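Long-range contacts in deacetylase EF_0837 (Enterococcus faecalis, PDB 2ICS), which is a two-zinc amidohydrolase that deacetylates acetyl-(R)-mandelate in vitro with very low efficiency, and is crystallised here with adenine bound: residues Ile9-Thr14 against Leu46-Tyr51; Leu331-Ile336 against Arg358-Ile363; Met157-Ile162 against Ile189-Pro194; Asp126-Leu131 against Ile167-Leu172. One frame throughout, in Å; residues are numbered along the deposited sequence.

In the fold
The four contacts form two pairs on opposite sides of the molecule. Contacts 1 and 2, their centres about 10 Å apart, belong to the beta-rich part built from both chain ends; they touch where Tyr51 N lies 2.8 Å from Phe334 O, a probable hydrogen bond, and where Thr50 packs on Ile333. Contacts 3 and 4, also about 10 Å apart between centres, lie on the TIM barrel side. Val161 O and Leu128 N, 3.2 Å apart, probably bond there, and Met157 reaches Pro169 and Leu170. Contact 3 holds Thr160 of the adenine pocket, whereas the side chain of Leu128 in contact 4 stays about 11 Å from the adenine. The centres of contacts 1 and 3 are about 46 Å apart.

Contact 1 (Ile9-Thr14 against Leu46-Tyr51)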
# COMPACT_ATOMS: atom_id res chain seq x y z
N ILE A 9 4.74 -26.04 -3.39
CA ILE A 9 4.75 -25.35 -4.68
C ILE A 9 6.10 -25.58 -5.35
O ILE A 9 7.14 -25.20 -4.81
CB ILE A 9 4.49 -23.85 -4.46
CG1 ILE A 9 3.18 -23.68 -3.67
CG2 ILE A 9 4.39 -23.13 -5.79
CD1 ILE A 9 3.04 -22.33 -3.02
N LYS A 10 6.07 -26.19 -6.53
CA LYS A 10 7.30 -26.51 -7.25
C LYS A 10 7.47 -25.77 -8.57
O LYS A 10 6.51 -25.24 -9.13
CB LYS A 10 7.34 -28.02 -7.53
CG LYS A 10 6.74 -28.88 -6.44
CD LYS A 10 7.78 -29.43 -5.48
CE LYS A 10 8.65 -30.48 -6.16
NZ LYS A 10 9.59 -31.10 -5.18
N ASN A 11 8.71 -25.77 -9.05
CA ASN A 11 9.09 -25.16 -10.32
C ASN A 11 8.96 -23.64 -10.39
O ASN A 11 8.89 -23.06 -11.47
CB ASN A 11 8.29 -25.80 -11.46
CG ASN A 11 9.13 -26.05 -12.69
OD1 ASN A 11 10.25 -26.55 -12.58
ND2 ASN A 11 8.60 -25.72 -13.86
N GLY A 12 8.95 -23.00 -9.23
CA GLY A 12 8.84 -21.55 -9.21
C GLY A 12 10.17 -20.86 -9.41
O GLY A 12 11.23 -21.49 -9.38
N GLN A 13 10.11 -19.55 -9.59
CA GLN A 13 11.31 -18.74 -9.80
C GLN A 13 11.03 -17.35 -9.25
O GLN A 13 9.93 -16.83 -9.42
CB GLN A 13 11.60 -18.65 -11.29
CG GLN A 13 12.82 -17.82 -11.63
CD GLN A 13 12.88 -17.48 -13.10
OE1 GLN A 13 13.87 -16.92 -13.57
NE2 GLN A 13 11.83 -17.81 -13.83
N THR A 14 12.01 -16.75 -8.58
CA THR A 14 11.81 -15.42 -8.05
C THR A 14 12.10 -14.43 -9.16
O THR A 14 12.62 -14.80 -10.22
CB THR A 14 12.74 -15.11 -6.85
OG1 THR A 14 14.09 -15.00 -7.30
CG2 THR A 14 12.63 -16.22 -5.81
N LEU A 46 4.08 -25.50 -11.04
CA LEU A 46 4.02 -24.32 -11.89
C LEU A 46 4.65 -24.56 -13.25
O LEU A 46 5.50 -25.43 -13.41
CB LEU A 46 4.72 -23.15 -11.19
CG LEU A 46 4.15 -22.80 -9.82
CD1 LEU A 46 5.03 -21.78 -9.12
CD2 LEU A 46 2.73 -22.28 -9.98
N GLU A 47 4.22 -23.78 -14.24
CA GLU A 47 4.76 -23.87 -15.58
C GLU A 47 6.11 -23.19 -15.58
O GLU A 47 6.31 -22.21 -14.87
CB GLU A 47 3.85 -23.16 -16.59
CG GLU A 47 2.54 -23.87 -16.87
CD GLU A 47 2.75 -25.30 -17.35
OE1 GLU A 47 3.53 -25.50 -18.31
OE2 GLU A 47 2.13 -26.22 -16.77
N PRO A 48 7.07 -23.70 -16.38
CA PRO A 48 8.40 -23.09 -16.43
C PRO A 48 8.29 -21.62 -16.81
O PRO A 48 7.53 -21.26 -17.72
CB PRO A 48 9.11 -23.91 -17.50
CG PRO A 48 8.49 -25.27 -17.33
CD PRO A 48 7.02 -24.93 -17.19
N GLY A 49 9.02 -20.76 -16.11
CA GLY A 49 8.98 -19.34 -16.40
C GLY A 49 8.00 -18.57 -15.53
O GLY A 49 7.82 -17.37 -15.70
N THR A 50 7.37 -19.27 -14.60
CA THR A 50 6.42 -18.63 -13.70
C THR A 50 7.16 -18.06 -12.49
O THR A 50 8.04 -18.71 -11.92
CB THR A 50 5.35 -19.63 -13.20
OG1 THR A 50 4.64 -20.19 -14.31
CG2 THR A 50 4.35 -18.94 -12.28
N TYR A 51 6.80 -16.84 -12.11
CA TYR A 51 7.44 -16.19 -10.97
C TYR A 51 6.62 -16.37 -9.70
O TYR A 51 5.41 -16.61 -9.75
CB TYR A 51 7.62 -14.70 -11.24
CG TYR A 51 8.53 -14.39 -12.41
CD1 TYR A 51 9.91 -14.49 -12.29
CD2 TYR A 51 8.00 -13.98 -13.63
CE1 TYR A 51 10.75 -14.20 -13.36
CE2 TYR A 51 8.84 -13.69 -14.72
CZ TYR A 51 10.21 -13.80 -14.57
OH TYR A 51 11.03 -13.53 -15.64
O HOH W 1 9.72 -20.91 -13.17
O HOH W 2 13.73 -14.31 -15.42
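Two hydrogen bonds tie Leu46 to Lys10 and Asn11. Leu46 N donates to Lys10 O (3.1 Å), and Asn11 returns a bond through its side chain, ND2 reaching Leu46 O at 3.1 Å from above the carbonyl plane, 38° out of it. The same ND2 rests 3.5 Å from Pro48 CG. On the apolar side, Leu46 CD1 meets Ile9 CG2 at 3.6 Å; with CG2 anti to the backbone N and CG1 beside that N (chi1 -55°), it is the short branch of Ile9 that receives the leucine. Farther along, the extended Gln13 side chain runs beside Tyr51 in the same direction, its amide 27° from the ring plane, while Thr14 O lies at the ring edge, 3.4 Å from Tyr51 CD1. One water joins Asn11 O, Gly49 N and Thr50 O, and a second spans Gln13 OE1 and Tyr51 OH.

The loop contains a type II beta turn from Glu47 to Thr50, where Glu47 O accepts from both Thr50 N and Thr50 OG1, the hydroxyl at 2.7 Å. Behind it, Ile9 and Leu46 pack on Leu331 and Ile333 respectively, so the contact joins the N-terminal sheet to strand 331-344. The chemistry is consistent with a directly bonded end at Leu46 and a partly water-mediated one near the turn.

Contact 2 (Leu331-Ile336 against Arg358-Ile363); sequences LTIFTI and RPIKTI
Ile333 packs against Lys361 and Ile360 at a classic beta bulge in the antiparallel hairpin of strands 331-344 and 350-364. Ile333 O takes two bonds, from Ile360 N at 2.8 Å and from Lys361 N at 3.2 Å, and the register shifts by one residue. The buried part lies on the face of Leu331, Ile333 and Ile363. Ile333 CB sits 3.8 Å from Lys361 CB, the two side chains running side by side, and Ile333 CD1 meets Ile363 CD1 at 4.2 Å. Across the bulge, the Ile360 side chain crosses that of Ile333 at about a right angle, CG1 to CG2 4.1 Å; chi1 of 61° sets CG1 between the backbone N and carbonyl carbon of Ile360, leaning over Ile333 O at 3.5 Å.

Thr335 and Arg358, by contrast, are partly exposed. They exchange two backbone bonds, but the ends of Arg358 and Lys361 lead away from the interface, the extended arginine donating from NH2 to Gln356 OE1. Strand 51-61 pairs with strand 331-344 on its other edge, Asn371 and Tyr369 bond to strand 350-364, and Leu7 of strand 5-13 packs on Ile363.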
# COMPACT_ATOMS: atom_id res chain seq x y z
N LEU A 331 1.34 -15.90 -0.72
CA LEU A 331 2.20 -15.83 -1.89
C LEU A 331 1.43 -15.37 -3.12
O LEU A 331 0.23 -15.56 -3.22
CB LEU A 331 2.82 -17.19 -2.21
CG LEU A 331 3.74 -17.90 -1.21
CD1 LEU A 331 2.93 -18.47 -0.05
CD2 LEU A 331 4.46 -19.02 -1.94
N THR A 332 2.15 -14.77 -4.05
CA THR A 332 1.56 -14.33 -5.29
C THR A 332 2.38 -15.01 -6.37
O THR A 332 3.61 -14.96 -6.36
CB THR A 332 1.62 -12.80 -5.44
OG1 THR A 332 0.92 -12.19 -4.34
CG2 THR A 332 0.97 -12.37 -6.75
N ILE A 333 1.68 -15.67 -7.29
CA ILE A 333 2.30 -16.39 -8.39
C ILE A 333 1.87 -15.64 -9.64
O ILE A 333 0.68 -15.42 -9.87
CB ILE A 333 1.82 -17.85 -8.39
CG1 ILE A 333 2.12 -18.47 -7.02
CG2 ILE A 333 2.51 -18.64 -9.48
CD1 ILE A 333 1.71 -19.92 -6.87
N PHE A 334 2.85 -15.25 -10.45
CA PHE A 334 2.56 -14.44 -11.62
C PHE A 334 3.51 -14.63 -12.80
O PHE A 334 4.49 -15.37 -12.72
CB PHE A 334 2.61 -12.98 -11.20
CG PHE A 334 3.93 -12.59 -10.58
CD1 PHE A 334 4.97 -12.09 -11.37
CD2 PHE A 334 4.16 -12.79 -9.22
CE1 PHE A 334 6.21 -11.79 -10.81
CE2 PHE A 334 5.40 -12.50 -8.65
CZ PHE A 334 6.43 -12.00 -9.45
N THR A 335 3.20 -13.92 -13.88
CA THR A 335 4.00 -13.94 -15.09
C THR A 335 4.30 -12.49 -15.46
O THR A 335 3.60 -11.58 -15.05
CB THR A 335 3.25 -14.56 -16.29
OG1 THR A 335 2.08 -13.78 -16.57
CG2 THR A 335 2.86 -16.00 -16.01
N ILE A 336 5.37 -12.31 -16.23
CA ILE A 336 5.77 -10.99 -16.71
C ILE A 336 5.97 -11.20 -18.20
O ILE A 336 6.76 -12.04 -18.62
CB ILE A 336 7.10 -10.53 -16.05
CG1 ILE A 336 6.89 -10.35 -14.55
CG2 ILE A 336 7.56 -9.23 -16.68
CD1 ILE A 336 8.14 -9.93 -13.80
N ARG A 358 1.23 -10.08 -14.42
CA ARG A 358 -0.09 -10.65 -14.19
C ARG A 358 -0.13 -11.82 -13.22
O ARG A 358 0.51 -12.84 -13.43
CB ARG A 358 -0.68 -11.14 -15.52
CG ARG A 358 -0.69 -10.12 -16.63
CD ARG A 358 -1.01 -10.76 -17.96
NE ARG A 358 -0.94 -9.81 -19.06
CZ ARG A 358 -1.14 -10.13 -20.34
NH1 ARG A 358 -1.42 -11.38 -20.67
NH2 ARG A 358 -1.06 -9.19 -21.28
N PRO A 359 -0.92 -11.70 -12.14
CA PRO A 359 -1.01 -12.79 -11.17
C PRO A 359 -1.88 -13.90 -11.75
O PRO A 359 -2.91 -13.63 -12.36
CB PRO A 359 -1.67 -12.12 -9.97
CG PRO A 359 -2.59 -11.13 -10.61
CD PRO A 359 -1.71 -10.53 -11.70
N ILE A 360 -1.46 -15.15 -11.59
CA ILE A 360 -2.25 -16.26 -12.11
C ILE A 360 -2.76 -17.13 -10.97
O ILE A 360 -3.74 -17.85 -11.12
CB ILE A 360 -1.43 -17.13 -13.09
CG1 ILE A 360 -0.22 -17.73 -12.38
CG2 ILE A 360 -1.01 -16.29 -14.30
CD1 ILE A 360 0.58 -18.68 -13.27
N LYS A 361 -2.07 -17.06 -9.83
CA LYS A 361 -2.47 -17.80 -8.63
C LYS A 361 -2.14 -16.96 -7.41
O LYS A 361 -1.12 -16.27 -7.38
CB LYS A 361 -1.74 -19.14 -8.53
CG LYS A 361 -2.38 -20.26 -9.34
CD LYS A 361 -1.78 -21.61 -8.96
CE LYS A 361 -2.52 -22.76 -9.64
NZ LYS A 361 -2.49 -22.65 -11.12
N THR A 362 -3.00 -17.03 -6.41
CA THR A 362 -2.79 -16.27 -5.19
C THR A 362 -3.06 -17.17 -4.00
O THR A 362 -4.13 -17.78 -3.89
CB THR A 362 -3.72 -15.04 -5.14
OG1 THR A 362 -3.52 -14.24 -6.32
CG2 THR A 362 -3.43 -14.20 -3.91
N ILE A 363 -2.08 -17.27 -3.12
CA ILE A 363 -2.21 -18.11 -1.94
C ILE A 363 -2.32 -17.23 -0.71
O ILE A 363 -1.52 -16.31 -0.53
CB ILE A 363 -1.00 -19.04 -1.78
CG1 ILE A 363 -0.85 -19.90 -3.04
CG2 ILE A 363 -1.18 -19.92 -0.54
CD1 ILE A 363 0.34 -20.81 -3.01

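Contact 3 (Met157-Ile162 against Ile189-Pro194)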
# COMPACT_ATOMS: atom_id res chain seq x y z
N MSE A 157 -3.69 15.53 5.29
CA MSE A 157 -3.31 16.93 5.36
C MSE A 157 -3.34 17.73 4.04
O MSE A 157 -2.30 18.00 3.45
CB MSE A 157 -1.92 17.04 5.99
CG MSE A 157 -1.80 16.37 7.36
SE MSE A 157 -3.11 17.00 8.66
CE MSE A 157 -2.97 15.64 10.00
N SER A 158 -4.54 18.10 3.60
CA SER A 158 -4.69 18.89 2.39
C SER A 158 -5.90 19.82 2.47
O SER A 158 -6.85 19.58 3.22
CB SER A 158 -4.80 17.99 1.15
OG SER A 158 -6.07 17.37 1.07
N ARG A 159 -5.84 20.89 1.68
CA ARG A 159 -6.86 21.93 1.61
C ARG A 159 -8.32 21.57 1.88
O ARG A 159 -8.93 22.09 2.81
CB ARG A 159 -6.77 22.63 0.24
CG ARG A 159 -7.84 23.69 -0.01
CD ARG A 159 -7.55 24.49 -1.27
NE ARG A 159 -7.44 23.64 -2.46
CZ ARG A 159 -8.48 23.12 -3.11
NH1 ARG A 159 -9.72 23.35 -2.69
NH2 ARG A 159 -8.28 22.36 -4.18
N THR A 160 -8.89 20.69 1.06
CA THR A 160 -10.29 20.31 1.21
C THR A 160 -10.60 19.49 2.45
O THR A 160 -11.76 19.23 2.75
CB THR A 160 -10.78 19.54 -0.04
OG1 THR A 160 -10.15 18.25 -0.09
CG2 THR A 160 -10.44 20.31 -1.32
N VAL A 161 -9.58 19.08 3.19
CA VAL A 161 -9.80 18.27 4.38
C VAL A 161 -9.76 19.05 5.69
O VAL A 161 -10.61 18.86 6.56
CB VAL A 161 -8.76 17.13 4.49
CG1 VAL A 161 -9.09 16.23 5.67
CG2 VAL A 161 -8.72 16.32 3.20
N ILE A 162 -8.79 19.95 5.81
CA ILE A 162 -8.57 20.71 7.03
C ILE A 162 -9.30 22.02 7.27
O ILE A 162 -9.16 22.61 8.33
CB ILE A 162 -7.08 21.03 7.20
CG1 ILE A 162 -6.64 21.96 6.06
CG2 ILE A 162 -6.26 19.74 7.21
CD1 ILE A 162 -5.24 22.53 6.23
N ILE A 189 -0.96 14.05 1.45
CA ILE A 189 -0.67 15.43 1.07
C ILE A 189 -1.39 15.71 -0.24
O ILE A 189 -1.68 14.81 -1.02
CB ILE A 189 0.85 15.69 0.85
CG1 ILE A 189 1.40 14.74 -0.22
CG2 ILE A 189 1.60 15.52 2.17
CD1 ILE A 189 2.87 15.00 -0.58
N GLY A 190 -1.71 16.98 -0.45
CA GLY A 190 -2.39 17.39 -1.66
C GLY A 190 -2.13 18.86 -1.84
O GLY A 190 -0.99 19.32 -1.71
N SER A 191 -3.19 19.61 -2.13
CA SER A 191 -3.09 21.05 -2.31
C SER A 191 -2.85 21.73 -0.97
O SER A 191 -3.18 21.18 0.08
CB SER A 191 -4.38 21.59 -2.92
OG SER A 191 -4.66 20.94 -4.15
N ALA A 192 -2.28 22.92 -1.01
CA ALA A 192 -2.03 23.68 0.22
C ALA A 192 -3.32 24.44 0.52
O ALA A 192 -4.09 24.74 -0.39
CB ALA A 192 -0.86 24.65 0.01
N PRO A 193 -3.57 24.75 1.80
CA PRO A 193 -2.75 24.45 2.98
C PRO A 193 -2.96 23.03 3.49
O PRO A 193 -3.97 22.40 3.20
CB PRO A 193 -3.22 25.49 3.98
CG PRO A 193 -4.70 25.54 3.70
CD PRO A 193 -4.73 25.59 2.17
N PRO A 194 -2.00 22.53 4.28
CA PRO A 194 -0.79 23.26 4.66
C PRO A 194 0.25 23.16 3.55
O PRO A 194 0.08 22.38 2.61
CB PRO A 194 -0.32 22.54 5.92
CG PRO A 194 -1.50 21.65 6.34
CD PRO A 194 -2.09 21.26 5.02
O HOH W 3 -1.22 19.13 1.17
O HOH W 4 -4.60 25.10 -3.14
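Met157, a selenomethionine, and Ile189 lie next to each other, CA to CA 5.3 Å, where two parallel strands of the TIM barrel run out into the loops that follow them. Beyond this point Ser158 passes Gly190, and Arg159 N donates to Ser191 O at 3.1 Å; the bond is nearly straight at the hydrogen (173°), but the donor stands 44° out of the carbonyl plane. A water bridges the two backbones, accepting from Gly190 N and lying by Met157 O and Ser191 O. Ser158 O then accepts from Val161 N and Ile162 N, which approach from opposite faces of its plane and open the short, weakly bonded helix 159-162. Segment 189-194 contains two successive cis peptides, before Pro193 and before Pro194.

Ile162 points its CD1 at this proline pair, 3.3 Å from Pro193 O, 3.6 Å from Pro194 CD and 4.0 Å from Pro193 CG. Its chi1 of 65° places CG1 between the backbone N and the carbonyl carbon, from where the extended branch reaches the two rings. Ser158 CB lies 3.6 Å from Gly190 N, while its hydroxyl bonds to His188, a ligand of the second zinc; Thr160, on the same helix, touches the adenine. These loops thus border the active site. The exposed Arg159 has a side chain, bent at chi3, that folds past Ala192 O, with CB 3.5 Å from that oxygen and NE 3.7 Å from Ser191 CB.

Contact 4 (Asp126-Leu131 against Ile167-Leu172)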
# COMPACT_ATOMS: atom_id res chain seq x y z
N ASP A 126 -14.38 16.91 4.49
CA ASP A 126 -13.52 17.70 5.37
C ASP A 126 -13.59 17.25 6.82
O ASP A 126 -13.94 18.03 7.70
CB ASP A 126 -13.93 19.18 5.27
CG ASP A 126 -15.41 19.41 5.56
OD1 ASP A 126 -15.85 20.58 5.52
OD2 ASP A 126 -16.13 18.42 5.84
N GLU A 127 -13.23 16.00 7.07
CA GLU A 127 -13.29 15.47 8.43
C GLU A 127 -12.29 16.05 9.42
O GLU A 127 -12.28 15.66 10.59
CB GLU A 127 -13.21 13.94 8.39
CG GLU A 127 -12.56 13.37 7.15
CD GLU A 127 -11.09 13.12 7.34
OE1 GLU A 127 -10.42 12.66 6.39
OE2 GLU A 127 -10.62 13.39 8.46
N LEU A 128 -11.45 16.98 8.97
CA LEU A 128 -10.50 17.61 9.88
C LEU A 128 -10.81 19.10 10.04
O LEU A 128 -10.07 19.84 10.70
CB LEU A 128 -9.06 17.41 9.38
CG LEU A 128 -8.51 15.98 9.43
CD1 LEU A 128 -7.03 16.00 9.08
CD2 LEU A 128 -8.71 15.38 10.82
N ALA A 129 -11.92 19.53 9.44
CA ALA A 129 -12.37 20.92 9.51
C ALA A 129 -12.96 21.22 10.89
O ALA A 129 -12.91 22.35 11.37
CB ALA A 129 -13.41 21.18 8.43
N ASP A 130 -13.51 20.19 11.53
CA ASP A 130 -14.09 20.31 12.87
C ASP A 130 -13.19 19.51 13.81
O ASP A 130 -13.25 18.29 13.85
CB ASP A 130 -15.51 19.73 12.90
CG ASP A 130 -16.15 19.81 14.28
OD1 ASP A 130 -15.45 20.15 15.26
OD2 ASP A 130 -17.36 19.52 14.39
N LEU A 131 -12.36 20.22 14.57
CA LEU A 131 -11.43 19.58 15.50
C LEU A 131 -12.03 18.74 16.63
O LEU A 131 -11.34 17.87 17.18
CB LEU A 131 -10.51 20.63 16.10
CG LEU A 131 -9.03 20.50 15.74
CD1 LEU A 131 -8.86 20.34 14.24
CD2 LEU A 131 -8.28 21.72 16.26
N ILE A 167 -2.09 23.34 10.13
CA ILE A 167 -1.22 22.21 10.44
C ILE A 167 -1.57 21.53 11.77
O ILE A 167 -1.08 20.44 12.07
CB ILE A 167 0.26 22.68 10.52
CG1 ILE A 167 1.21 21.49 10.44
CG2 ILE A 167 0.50 23.44 11.82
CD1 ILE A 167 1.18 20.77 9.11
N THR A 168 -2.43 22.17 12.54
CA THR A 168 -2.85 21.65 13.84
C THR A 168 -3.25 20.17 13.87
O THR A 168 -2.93 19.46 14.81
CB THR A 168 -4.01 22.49 14.43
OG1 THR A 168 -3.64 23.88 14.44
CG2 THR A 168 -4.31 22.06 15.85
N PRO A 169 -3.97 19.70 12.83
CA PRO A 169 -4.38 18.29 12.83
C PRO A 169 -3.19 17.32 12.84
O PRO A 169 -3.27 16.25 13.45
CB PRO A 169 -5.21 18.17 11.55
CG PRO A 169 -5.81 19.55 11.43
CD PRO A 169 -4.63 20.43 11.73
N LEU A 170 -2.11 17.70 12.17
CA LEU A 170 -0.93 16.85 12.12
C LEU A 170 -0.25 16.80 13.49
O LEU A 170 0.20 15.74 13.91
CB LEU A 170 0.06 17.36 11.06
CG LEU A 170 1.34 16.54 10.84
CD1 LEU A 170 0.99 15.09 10.51
CD2 LEU A 170 2.15 17.16 9.71
N GLU A 171 -0.20 17.93 14.18
CA GLU A 171 0.42 17.96 15.50
C GLU A 171 -0.33 16.99 16.40
O GLU A 171 0.27 16.26 17.18
CB GLU A 171 0.35 19.36 16.12
CG GLU A 171 1.21 20.41 15.46
CD GLU A 171 1.26 21.69 16.27
OE1 GLU A 171 1.75 21.65 17.42
OE2 GLU A 171 0.79 22.73 15.76
N LEU A 172 -1.66 17.01 16.29
CA LEU A 172 -2.51 16.12 17.07
C LEU A 172 -2.20 14.67 16.68
O LEU A 172 -2.18 13.78 17.53
CB LEU A 172 -3.99 16.41 16.81
CG LEU A 172 -4.56 17.75 17.29
CD1 LEU A 172 -6.03 17.83 16.90
CD2 LEU A 172 -4.42 17.88 18.81
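Leu131 reaches from its loop across to the start of helix 168-178, and its branches divide the work. CB leaves the backbone toward the helix without itself touching it. A chi1 of -116°, well off the staggered positions, then sets the direction of the rest. CG, the next atom out, faces Leu172 CD1 at 4.2 Å, the two leucines crossing at a slant. At the tip the methyls part: CD2 meets Thr168 CG2 at 4.0 Å, with the side chains at about a right angle, and CD1 turns to Pro169 CG at 4.2 Å. The methyl of Thr168 is available to it because CG2 stands anti to the backbone N (chi1 -53°), while OG1 makes a weak bond to Asn165 O.

This is packing between two parts of the TIM barrel: the loop that follows strand 110-114 and the helix that precedes strand 186-189. Leu128 forms the more buried half of an apolar contact that buries 190 Å². It sits in a type I beta turn from Asp126 to Ala129, closed by Ala129 N donating to Asp126 O at 3.1 Å, and sends CD1 against Pro169 CB at 3.8 Å. Leu128 also touches Met157 and Val161. Next to Leu128 in the turn, Glu127 makes a salt bridge through OE1 to NE of Arg156, which probably stabilises the transition state and lines the adenine pocket.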